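Local coordinates for protein rifin (Plasmodium falciparum, PDB 7JZK) that binds the LAIR1 ectodomain of an antibody through its V2 domain and is probably a variant surface antigen of malaria-infected red cells, at residues Gln71-Cys76 / Phe88-Arg92. Residues are numbered along the deposited sequence; the frame is centred on the assembly and turned at random.
Sequences QMTASC and FCDVR
Cys76 and Cys89 both turn SG away from their carbonyl carbons (chi1 near -50° in both), and the two sulfurs meet in a disulfide with chi3 -79°. The bond ties the residue just past the end of helix 61-75 to helix 86-94 in the largely helical V2 domain of the rifin, closing the loop that joins them. Phe88 lies beside the disulfide. Ser75 OG sits at its ring edge, in plane, 3.5 Å from CE2, and is itself held by a hydrogen bond to Gln71 O. Met72 bends at its far end, bringing CE into apolar contact 3.5 Å from Phe88 CE1, while its SD makes an oblique Met-aromatic contact with the ring. Arg92 runs past Met72, extended from CG to NE and antiparallel to that side chain, with Met72 SD 3.7 Å from Arg92 CG. The guanidinium lays one face against Cys76 CB; NE hydrogen-bonds Gln108 OE1, and NH1 also bonds Tyr43 O of the LAIR1 chain, whose Tyr45 adds a cation-pi contact. With Cys76 packed on its Leu44, the disulfide region is part of the surface that meets the antibody-derived LAIR1 ectodomain. Within the rifin, Arg92 NH1 donates to Cys76 O at 3.2 Å, bent to 140° at the hydrogen.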
loop_
_atom_site.group_PDB
_atom_site.type_symbol
_atom_site.label_atom_id
_atom_site.label_comp_id
_atom_site.label_asym_id
_atom_site.label_seq_id
_atom_site.Cartn_x
_atom_site.Cartn_y
_atom_site.Cartn_z
ATOM N N GLN B 71 -6.220 -1.865 4.304
ATOM C CA GLN B 71 -5.753 -0.624 4.969
ATOM C C GLN B 71 -4.475 -0.104 4.304
ATOM O O GLN B 71 -4.385 1.098 4.095
ATOM C CB GLN B 71 -5.573 -0.877 6.463
ATOM C CG GLN B 71 -5.271 0.360 7.286
ATOM C CD GLN B 71 -5.622 0.119 8.730
ATOM O OE1 GLN B 71 -6.747 -0.230 9.064
ATOM N NE2 GLN B 71 -4.651 0.305 9.602
ATOM N N MET B 72 -3.535 -0.997 3.987
ATOM C CA MET B 72 -2.290 -0.575 3.341
ATOM C C MET B 72 -2.571 0.038 1.979
ATOM O O MET B 72 -1.954 1.042 1.603
ATOM C CB MET B 72 -1.326 -1.756 3.200
ATOM C CG MET B 72 0.037 -1.413 2.602
ATOM S SD MET B 72 1.237 -2.771 2.746
ATOM C CE MET B 72 1.532 -2.627 4.517
ATOM N N THR B 73 -3.480 -0.559 1.205
ATOM C CA THR B 73 -3.805 0.065 -0.071
ATOM C C THR B 73 -4.446 1.431 0.150
ATOM O O THR B 73 -4.169 2.386 -0.594
ATOM C CB THR B 73 -4.705 -0.849 -0.910
ATOM O OG1 THR B 73 -3.994 -2.064 -1.185
ATOM C CG2 THR B 73 -5.074 -0.192 -2.256
ATOM N N ALA B 74 -5.253 1.564 1.207
ATOM C CA ALA B 74 -5.966 2.826 1.414
ATOM C C ALA B 74 -5.119 3.944 2.027
ATOM O O ALA B 74 -5.418 5.125 1.798
ATOM C CB ALA B 74 -7.196 2.592 2.283
ATOM N N SER B 75 -4.087 3.629 2.813
ATOM C CA SER B 75 -3.380 4.669 3.559
ATOM C C SER B 75 -1.976 4.966 3.035
ATOM O O SER B 75 -1.271 5.797 3.628
ATOM C CB SER B 75 -3.324 4.319 5.057
ATOM O OG SER B 75 -2.999 2.962 5.291
ATOM N N CYS B 76 -1.540 4.306 1.964
ATOM C CA CYS B 76 -0.208 4.491 1.405
ATOM C C CYS B 76 -0.307 4.741 -0.088
ATOM O O CYS B 76 0.411 4.142 -0.888
ATOM C CB CYS B 76 0.669 3.278 1.649
ATOM S SG CYS B 76 0.714 2.792 3.350
ATOM N N PHE B 88 4.217 2.232 8.594
ATOM C CA PHE B 88 3.309 1.213 8.065
ATOM C C PHE B 88 3.532 0.999 6.573
ATOM O O PHE B 88 3.703 -0.129 6.120
ATOM C CB PHE B 88 1.856 1.639 8.336
ATOM C CG PHE B 88 0.812 0.685 7.822
ATOM C CD1 PHE B 88 0.963 -0.687 7.967
ATOM C CD2 PHE B 88 -0.344 1.163 7.238
ATOM C CE1 PHE B 88 -0.035 -1.568 7.520
ATOM C CE2 PHE B 88 -1.337 0.284 6.778
ATOM C CZ PHE B 88 -1.174 -1.079 6.917
ATOM N N CYS B 89 3.618 2.081 5.807
ATOM C CA CYS B 89 3.854 1.957 4.376
ATOM C C CYS B 89 5.252 1.416 4.096
ATOM O O CYS B 89 5.429 0.609 3.183
ATOM C CB CYS B 89 3.643 3.331 3.729
ATOM S SG CYS B 89 2.048 4.049 4.219
ATOM N N ASP B 90 6.208 1.730 4.961
ATOM C CA ASP B 90 7.596 1.291 4.834
ATOM C C ASP B 90 7.711 -0.233 4.840
ATOM O O ASP B 90 8.685 -0.773 4.304
ATOM C CB ASP B 90 8.421 1.917 5.983
ATOM C CG ASP B 90 9.917 1.556 5.936
ATOM O OD1 ASP B 90 10.337 0.631 6.667
ATOM O OD2 ASP B 90 10.677 2.196 5.167
ATOM N N VAL B 91 6.710 -0.933 5.390
ATOM C CA VAL B 91 6.695 -2.394 5.399
ATOM C C VAL B 91 6.708 -2.960 3.987
ATOM O O VAL B 91 7.228 -4.061 3.756
ATOM C CB VAL B 91 5.478 -2.902 6.194
ATOM C CG1 VAL B 91 5.394 -4.443 6.170
ATOM C CG2 VAL B 91 5.573 -2.410 7.608
ATOM N N ARG B 92 6.181 -2.213 3.015
ATOM C CA ARG B 92 6.253 -2.664 1.626
ATOM C C ARG B 92 7.693 -2.903 1.195
ATOM O O ARG B 92 7.953 -3.743 0.327
ATOM C CB ARG B 92 5.588 -1.641 0.713
ATOM C CG ARG B 92 4.102 -1.777 0.668
ATOM C CD ARG B 92 3.534 -0.637 -0.101
ATOM N NE ARG B 92 2.105 -0.787 -0.301
ATOM C CZ ARG B 92 1.352 0.175 -0.804
ATOM N NH1 ARG B 92 1.920 1.323 -1.130
ATOM N NH2 ARG B 92 0.050 -0.005 -0.977
#